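Protein PTHB1 (Homo sapiens, PDB 4YD8) is a subunit of the BBSome, a coat complex thought to sort specific membrane proteins to primary cilia, and begins with a seven-bladed beta-propeller. Local coordinates at residues A[87-90]-A[96-99]; A[43-46]-A[52-55]; A[89-94]-A[107-112]. All coordinates share one frame; numbering follows the deposited sequence. Where two conformers were deposited one is given.

Interaction 1. Residues A[87-90]-A[96-99]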
loop_
_atom_site.group_PDB
_atom_site.type_symbol
_atom_site.label_atom_id
_atom_site.label_comp_id
_atom_site.label_asym_id
_atom_site.label_seq_id
_atom_site.Cartn_x
_atom_site.Cartn_y
_atom_site.Cartn_z
ATOM N N VAL A 87 -2.023 -5.750 -5.730
ATOM C CA VAL A 87 -3.054 -6.492 -6.442
ATOM C C VAL A 87 -3.613 -5.576 -7.502
ATOM O O VAL A 87 -3.958 -4.433 -7.209
ATOM C CB VAL A 87 -4.177 -6.963 -5.482
ATOM C CG1 VAL A 87 -5.365 -7.538 -6.279
ATOM C CG2 VAL A 87 -3.618 -7.978 -4.472
ATOM N N GLY A 88 -3.690 -6.063 -8.736
ATOM C CA GLY A 88 -4.100 -5.227 -9.837
ATOM C C GLY A 88 -4.318 -6.018 -11.111
ATOM O O GLY A 88 -4.218 -7.249 -11.125
ATOM N N LYS A 89 -4.598 -5.305 -12.191
ATOM C CA LYS A 89 -4.898 -5.963 -13.461
ATOM C C LYS A 89 -3.608 -6.256 -14.239
ATOM O O LYS A 89 -3.348 -5.644 -15.275
ATOM C CB LYS A 89 -5.848 -5.101 -14.305
ATOM C CG LYS A 89 -7.199 -4.830 -13.617
ATOM C CD LYS A 89 -7.998 -3.775 -14.368
ATOM C CE LYS A 89 -9.296 -3.451 -13.622
ATOM N NZ LYS A 89 -10.176 -2.596 -14.459
ATOM N N PHE A 90 -2.836 -7.214 -13.737
ATOM C CA PHE A 90 -1.467 -7.428 -14.188
ATOM C C PHE A 90 -1.357 -8.444 -15.329
ATOM O O PHE A 90 -0.249 -8.731 -15.794
ATOM C CB PHE A 90 -0.607 -7.897 -13.014
ATOM C CG PHE A 90 -0.573 -6.942 -11.857
ATOM C CD1 PHE A 90 -0.468 -5.566 -12.067
ATOM C CD2 PHE A 90 -0.642 -7.417 -10.558
ATOM C CE1 PHE A 90 -0.426 -4.679 -10.985
ATOM C CE2 PHE A 90 -0.595 -6.533 -9.460
ATOM C CZ PHE A 90 -0.489 -5.173 -9.680
HETATM N N MSE A 96 -9.399 -9.212 -14.625
HETATM C CA MSE A 96 -9.369 -9.819 -13.297
HETATM C C MSE A 96 -8.139 -9.365 -12.500
HETATM O O MSE A 96 -7.060 -9.124 -13.056
HETATM C CB MSE A 96 -9.394 -11.344 -13.391
HETATM C CG MSE A 96 -10.748 -11.910 -13.751
HETATM SE SE MSE A 96 -10.924 -13.673 -12.960
HETATM C CE MSE A 96 -12.799 -13.650 -12.604
ATOM N N LEU A 97 -8.321 -9.218 -11.191
ATOM C CA LEU A 97 -7.208 -8.840 -10.327
ATOM C C LEU A 97 -6.268 -10.023 -10.127
ATOM O O LEU A 97 -6.704 -11.176 -10.024
ATOM C CB LEU A 97 -7.705 -8.331 -8.964
ATOM C CG LEU A 97 -8.683 -7.152 -9.028
ATOM C CD1 LEU A 97 -9.204 -6.774 -7.625
ATOM C CD2 LEU A 97 -8.005 -5.969 -9.706
ATOM N N HIS A 98 -4.976 -9.715 -10.074
ATOM C CA HIS A 98 -3.922 -10.683 -9.794
ATOM C C HIS A 98 -2.967 -10.123 -8.734
ATOM O O HIS A 98 -2.939 -8.924 -8.488
ATOM C CB HIS A 98 -3.132 -11.025 -11.061
ATOM C CG HIS A 98 -3.904 -11.843 -12.040
ATOM N ND1 HIS A 98 -4.898 -11.312 -12.840
ATOM C CD2 HIS A 98 -3.847 -13.163 -12.341
ATOM C CE1 HIS A 98 -5.409 -12.267 -13.592
ATOM N NE2 HIS A 98 -4.798 -13.405 -13.306
ATOM N N LEU A 99 -2.189 -11.012 -8.130
ATOM C CA LEU A 99 -1.253 -10.664 -7.055
ATOM C C LEU A 99 0.138 -10.479 -7.628
ATOM O O LEU A 99 0.640 -11.381 -8.299
ATOM C CB LEU A 99 -1.214 -11.767 -6.007
ATOM C CG LEU A 99 -0.193 -11.613 -4.867
ATOM C CD1 LEU A 99 -0.498 -10.398 -4.013
ATOM C CD2 LEU A 99 -0.122 -12.865 -4.011
#
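Gly88 and His98 form an antiparallel hydrogen-bonded pair, with Gly88 N giving to His98 O at 3.0 Å and His98 N returning a similarly straight bond to Gly88 O at 2.8 Å; Val87 and Leu99 are the adjoining non-hydrogen-bonded pair. The first bond lies in the carbonyl plane of His98, whereas the second donor is tilted from that of Gly88. Val87 CA adds a CH...O contact to His98 O at 3.2 Å.

Both methyls of Val87 are used. CG1, set opposite the backbone N by chi1 of 171°, meets Leu97 CB at 3.6 Å, the two side chains crossing nearly at right angles; CG2 reaches Leu99 CD1 at 4.0 Å. With an alanine here, Leu97 CB and Leu99 CD1 would probably lose their methyl partners and a gap would open beside strand 98-102. Beyond Gly88 the chain bends in an inverse gamma turn centred on Lys89, closed by a weak bond from Phe90 N to Gly88 O. This turn folds the Phe90 ring back over Gly88, whose CA sits 3.6 Å above one ring face, toward the rim; a CB on Gly88 would collide with Phe90 CZ. The same ring brings CD2 obliquely to 3.4 Å from His98 O. On the other segment, His98 ND1 donates to Met96 O at 3.1 Å from above the carbonyl plane, which restrains the imidazole. Lys89 turns its amine to Glu95 in a salt bridge.

The contact closes the loop end of the hairpin formed by strands 84-88 and 98-102, the first two strands of a propeller blade. Val87 also packs against Cys30 and Ala32 of strand 29-32 in the preceding blade, while His98 and Leu99 touch Met130 and Met127 of strand 127-134.

Interaction 2. Residues A[43-46]-A[52-55]; sequences KIIV and YLRI
Val46 and Arg54 exchange two main-chain hydrogen bonds: Val46 N to Arg54 O at 2.9 Å with a nearly straight 170° at the hydrogen, and Arg54 N to Val46 O, also 2.9 Å. The N-to-C directions of the two strands differ by 173°, so the short segments are almost exactly antiparallel, and CH...O contacts supplement the pairing, among them Ile55 CA to Ile44 O at 3.2 Å.

The apolar contacts lie on the face bearing Ile45 and Ile55. The two side chains run alongside each other in the same direction, with Ile45 CG1 and Ile55 CG1 4.2 Å apart. Ile45 CG2, anti to its own N, instead meets Leu53 CD2 at 3.8 Å, while Lys43 CB rests against Ile55 CG2.

Polar contacts gather around Arg54 on the other face. One water donates to Val46 O and Tyr52 O and accepts from Arg54 NH1 at 3.0 Å, tying both strands to the guanidinium. Tyr52 CB lies 3.4 Å above one guanidinium face, near its rim. Salt bridges to Glu22 and Glu75 fix the group further and would offset its charge.

Such pairing is characteristic of a beta hairpin, here the two central strands, 43-47 and 52-56, of a four-stranded propeller blade.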
loop_
_atom_site.group_PDB
_atom_site.type_symbol
_atom_site.label_atom_id
_atom_site.label_comp_id
_atom_site.label_asym_id
_atom_site.label_seq_id
_atom_site.Cartn_x
_atom_site.Cartn_y
_atom_site.Cartn_z
ATOM N N LYS A 43 -9.636 -9.427 0.908
ATOM C CA LYS A 43 -8.886 -10.402 1.690
ATOM C C LYS A 43 -7.624 -9.704 2.161
ATOM O O LYS A 43 -7.200 -8.736 1.542
ATOM C CB LYS A 43 -8.533 -11.646 0.878
ATOM C CG LYS A 43 -9.719 -12.573 0.649
ATOM C CD LYS A 43 -10.617 -12.049 -0.444
ATOM C CE LYS A 43 -11.967 -12.751 -0.429
ATOM N NZ LYS A 43 -12.856 -12.092 -1.412
ATOM N N ILE A 44 -7.038 -10.186 3.253
ATOM C CA ILE A 44 -5.779 -9.629 3.739
ATOM C C ILE A 44 -4.648 -10.437 3.116
ATOM O O ILE A 44 -4.610 -11.667 3.258
ATOM C CB ILE A 44 -5.666 -9.692 5.263
ATOM C CG1 ILE A 44 -6.851 -8.996 5.936
ATOM C CG2 ILE A 44 -4.363 -9.073 5.748
ATOM C CD1 ILE A 44 -6.886 -9.261 7.419
ATOM N N ILE A 45 -3.746 -9.757 2.413
ATOM C CA ILE A 45 -2.569 -10.418 1.863
ATOM C C ILE A 45 -1.343 -9.859 2.553
ATOM O O ILE A 45 -1.158 -8.643 2.584
ATOM C CB ILE A 45 -2.410 -10.204 0.336
ATOM C CG1 ILE A 45 -3.676 -10.645 -0.406
ATOM C CG2 ILE A 45 -1.150 -10.947 -0.172
ATOM C CD1 ILE A 45 -4.548 -9.517 -0.847
ATOM N N VAL A 46 -0.527 -10.741 3.126
ATOM C CA VAL A 46 0.693 -10.304 3.789
ATOM C C VAL A 46 1.885 -11.140 3.347
ATOM O O VAL A 46 1.834 -12.374 3.391
ATOM C CB VAL A 46 0.588 -10.385 5.336
ATOM C CG1 VAL A 46 1.884 -9.866 5.978
ATOM C CG2 VAL A 46 -0.582 -9.563 5.850
ATOM N N TYR A 52 7.401 -16.031 3.422
ATOM C CA TYR A 52 6.013 -16.518 3.424
ATOM C C TYR A 52 4.995 -15.523 2.869
ATOM O O TYR A 52 5.028 -14.341 3.187
ATOM C CB TYR A 52 5.582 -16.907 4.847
ATOM C CG TYR A 52 6.243 -18.175 5.324
ATOM C CD1 TYR A 52 5.704 -19.419 5.016
ATOM C CD2 TYR A 52 7.419 -18.131 6.068
ATOM C CE1 TYR A 52 6.320 -20.592 5.439
ATOM C CE2 TYR A 52 8.040 -19.294 6.495
ATOM C CZ TYR A 52 7.485 -20.520 6.176
ATOM O OH TYR A 52 8.096 -21.673 6.606
ATOM N N LEU A 53 4.078 -16.031 2.051
ATOM C CA LEU A 53 2.929 -15.271 1.575
ATOM C C LEU A 53 1.678 -15.866 2.219
ATOM O O LEU A 53 1.455 -17.075 2.134
ATOM C CB LEU A 53 2.840 -15.321 0.037
ATOM C CG LEU A 53 1.871 -14.400 -0.736
ATOM C CD1 LEU A 53 0.396 -14.751 -0.526
ATOM C CD2 LEU A 53 2.099 -12.946 -0.386
ATOM N N ARG A 54 0.873 -15.025 2.859
ATOM C CA ARG A 54 -0.343 -15.496 3.527
ATOM C C ARG A 54 -1.557 -14.690 3.068
ATOM O O ARG A 54 -1.466 -13.487 2.876
ATOM C CB ARG A 54 -0.192 -15.406 5.060
ATOM C CG ARG A 54 0.926 -16.304 5.607
ATOM C CD ARG A 54 1.212 -16.054 7.093
ATOM N NE ARG A 54 2.230 -16.974 7.607
ATOM C CZ ARG A 54 3.494 -16.637 7.860
ATOM N NH1 ARG A 54 3.920 -15.401 7.634
ATOM N NH2 ARG A 54 4.343 -17.541 8.334
ATOM N N ILE A 55 -2.690 -15.362 2.910
ATOM C CA ILE A 55 -3.937 -14.694 2.558
ATOM C C ILE A 55 -5.017 -15.080 3.570
ATOM O O ILE A 55 -5.234 -16.268 3.822
ATOM C CB ILE A 55 -4.416 -15.075 1.143
ATOM C CG1 ILE A 55 -3.321 -14.792 0.098
ATOM C CG2 ILE A 55 -5.714 -14.323 0.796
ATOM C CD1 ILE A 55 -3.747 -15.197 -1.335
HETATM O O HOH W 1 3.338 -13.587 5.353
#

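Interaction 3. Residues A[89-94]-A[107-112]; sequences KFVSGT and LCVYSV
Phe90 and Val91 meet Val109 in a small, purely apolar contact within one blade of the beta-propeller, where the loop joining the blade's first two strands, 84-88 and 98-102, laps over the third, 106-112. The evidence for packing rather than strand pairing is plain: no hydrogen bond crosses between the segments, the nearest CA atoms, those of Phe90 and Val109, are 7.2 Å apart, and only 105 Å² is buried in total. Strand 98-102 intervenes in the sheet, so the loop reaches across the face carrying His98 and Ala100 to find Val109.

Phe90 and Val91 both direct their CB toward the strand, and Val109 answers from the other side. After these two touching residues the chain turns back toward strand 98-102 in a type II beta turn from Val91 to Thr94, with Gly93 at its third position. The positive phi of Gly93, 89° with psi near zero, would press a CB against the carbonyl oxygen of Ser92, a backbone shape that suits glycine. The loop is also tied to its own blade, Phe90 O to Tyr131 OH, and to the next, Lys89 O to Gln170 NE2 and Ser92 OG to Glu171 OE1.

On Phe90 the touching atom is the CB methylene; the ring lies farther from Val109 and packs edge-to-face with Tyr144. Val91 contributes CG2, the methyl beside its backbone N, and its side chain meets that of Val109 at a slant. Val109 straddles the Phe90 methylene with both branches, CG2 at 4.2 Å from Phe90 CB and CG1 closer. That CG1, opposite the backbone N at chi1 169°, serves both partners, 3.8 Å from Phe90 CB and 4.1 Å from Val91 CG2.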
loop_
_atom_site.group_PDB
_atom_site.type_symbol
_atom_site.label_atom_id
_atom_site.label_comp_id
_atom_site.label_asym_id
_atom_site.label_seq_id
_atom_site.Cartn_x
_atom_site.Cartn_y
_atom_site.Cartn_z
ATOM N N LYS A 89 -4.598 -5.305 -12.191
ATOM C CA LYS A 89 -4.898 -5.963 -13.461
ATOM C C LYS A 89 -3.608 -6.256 -14.239
ATOM O O LYS A 89 -3.348 -5.644 -15.275
ATOM C CB LYS A 89 -5.848 -5.101 -14.305
ATOM C CG LYS A 89 -7.199 -4.830 -13.617
ATOM C CD LYS A 89 -7.998 -3.775 -14.368
ATOM C CE LYS A 89 -9.296 -3.451 -13.622
ATOM N NZ LYS A 89 -10.176 -2.596 -14.459
ATOM N N PHE A 90 -2.836 -7.214 -13.737
ATOM C CA PHE A 90 -1.467 -7.428 -14.188
ATOM C C PHE A 90 -1.357 -8.444 -15.329
ATOM O O PHE A 90 -0.249 -8.731 -15.794
ATOM C CB PHE A 90 -0.607 -7.897 -13.014
ATOM C CG PHE A 90 -0.573 -6.942 -11.857
ATOM C CD1 PHE A 90 -0.468 -5.566 -12.067
ATOM C CD2 PHE A 90 -0.642 -7.417 -10.558
ATOM C CE1 PHE A 90 -0.426 -4.679 -10.985
ATOM C CE2 PHE A 90 -0.595 -6.533 -9.460
ATOM C CZ PHE A 90 -0.489 -5.173 -9.680
ATOM N N VAL A 91 -2.490 -8.997 -15.780
ATOM C CA VAL A 91 -2.459 -10.015 -16.841
ATOM C C VAL A 91 -3.180 -9.528 -18.100
ATOM O O VAL A 91 -4.316 -9.056 -18.039
ATOM C CB VAL A 91 -3.066 -11.351 -16.343
ATOM C CG1 VAL A 91 -3.216 -12.381 -17.497
ATOM C CG2 VAL A 91 -2.219 -11.899 -15.187
ATOM N N SER A 92 -2.509 -9.611 -19.247
ATOM C CA SER A 92 -3.096 -9.083 -20.472
ATOM C C SER A 92 -4.310 -9.923 -20.891
ATOM O O SER A 92 -4.344 -11.127 -20.680
ATOM C CB SER A 92 -2.059 -9.039 -21.594
ATOM O OG SER A 92 -1.582 -10.336 -21.894
ATOM N N GLY A 93 -5.319 -9.272 -21.452
ATOM C CA GLY A 93 -6.457 -9.992 -22.010
ATOM C C GLY A 93 -7.562 -10.238 -20.987
ATOM O O GLY A 93 -8.624 -10.752 -21.336
ATOM N N THR A 94 -7.318 -9.863 -19.733
ATOM C CA THR A 94 -8.357 -9.928 -18.699
ATOM C C THR A 94 -8.276 -8.730 -17.763
ATOM O O THR A 94 -7.211 -8.127 -17.580
ATOM C CB THR A 94 -8.258 -11.230 -17.862
ATOM O OG1 THR A 94 -9.271 -11.231 -16.841
ATOM C CG2 THR A 94 -6.906 -11.345 -17.186
ATOM N N LEU A 107 10.094 -10.343 -9.974
ATOM C CA LEU A 107 8.712 -9.932 -9.790
ATOM C C LEU A 107 7.845 -11.100 -10.253
ATOM O O LEU A 107 8.008 -11.579 -11.379
ATOM C CB LEU A 107 8.420 -8.666 -10.585
ATOM C CG LEU A 107 6.937 -8.324 -10.809
ATOM C CD1 LEU A 107 6.319 -7.758 -9.548
ATOM C CD2 LEU A 107 6.775 -7.352 -11.982
ATOM N N CYS A 108 6.947 -11.577 -9.390
ATOM C CA CYS A 108 6.115 -12.736 -9.730
ATOM C C CYS A 108 4.645 -12.353 -9.672
ATOM O O CYS A 108 4.217 -11.689 -8.727
ATOM C CB CYS A 108 6.404 -13.906 -8.787
ATOM S SG CYS A 108 8.163 -14.447 -8.791
ATOM N N VAL A 109 3.890 -12.741 -10.694
ATOM C CA VAL A 109 2.467 -12.403 -10.749
ATOM C C VAL A 109 1.644 -13.694 -10.691
ATOM O O VAL A 109 1.917 -14.645 -11.415
ATOM C CB VAL A 109 2.141 -11.565 -12.018
ATOM C CG1 VAL A 109 0.638 -11.440 -12.229
ATOM C CG2 VAL A 109 2.743 -10.161 -11.890
ATOM N N TYR A 110 0.666 -13.727 -9.784
ATOM C CA TYR A 110 -0.093 -14.940 -9.480
ATOM C C TYR A 110 -1.578 -14.762 -9.686
ATOM O O TYR A 110 -2.121 -13.684 -9.441
ATOM C CB TYR A 110 0.103 -15.370 -8.027
ATOM C CG TYR A 110 1.507 -15.786 -7.690
ATOM C CD1 TYR A 110 1.911 -17.102 -7.838
ATOM C CD2 TYR A 110 2.421 -14.861 -7.215
ATOM C CE1 TYR A 110 3.200 -17.496 -7.535
ATOM C CE2 TYR A 110 3.714 -15.244 -6.906
ATOM C CZ TYR A 110 4.091 -16.562 -7.076
ATOM O OH TYR A 110 5.362 -16.953 -6.776
ATOM N N SER A 111 -2.229 -15.848 -10.075
ATOM C CA SER A 111 -3.687 -15.926 -10.079
ATOM C C SER A 111 -4.190 -16.664 -8.834
ATOM O O SER A 111 -3.858 -17.829 -8.631
ATOM C CB SER A 111 -4.160 -16.645 -11.352
ATOM O OG SER A 111 -5.561 -16.871 -11.331
ATOM N N VAL A 112 -5.018 -16.006 -8.022
ATOM C CA VAL A 112 -5.573 -16.634 -6.829
ATOM C C VAL A 112 -7.016 -17.008 -7.095
ATOM O O VAL A 112 -7.811 -16.151 -7.468
ATOM C CB VAL A 112 -5.504 -15.693 -5.605
ATOM C CG1 VAL A 112 -6.128 -16.349 -4.390
ATOM C CG2 VAL A 112 -4.053 -15.294 -5.317
#

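Interactions 1 and 3 lie in one blade, their centres 5 Å apart, and share Lys89 and Phe90. Strands 98-102 and 106-112 join them directly: Leu99 O is 2.8 Å from Tyr110 N, probably a hydrogen bond. Separately, His98 packs against the loop, its CD2 3.5 Å from Val91 CG2. Interaction 2 belongs to the preceding blade, with its centre 14 Å from that of interaction 1 and 16 Å from that of interaction 3. Across the blade interface, Leu99 CD1 touches Ile45 CG2 at 3.9 Å, while Ile55 CD1 meets Val112 CG2 at 4.0 Å. The Phe90 side chain lies about 7 Å from Gly145, a residue critical for protein stability.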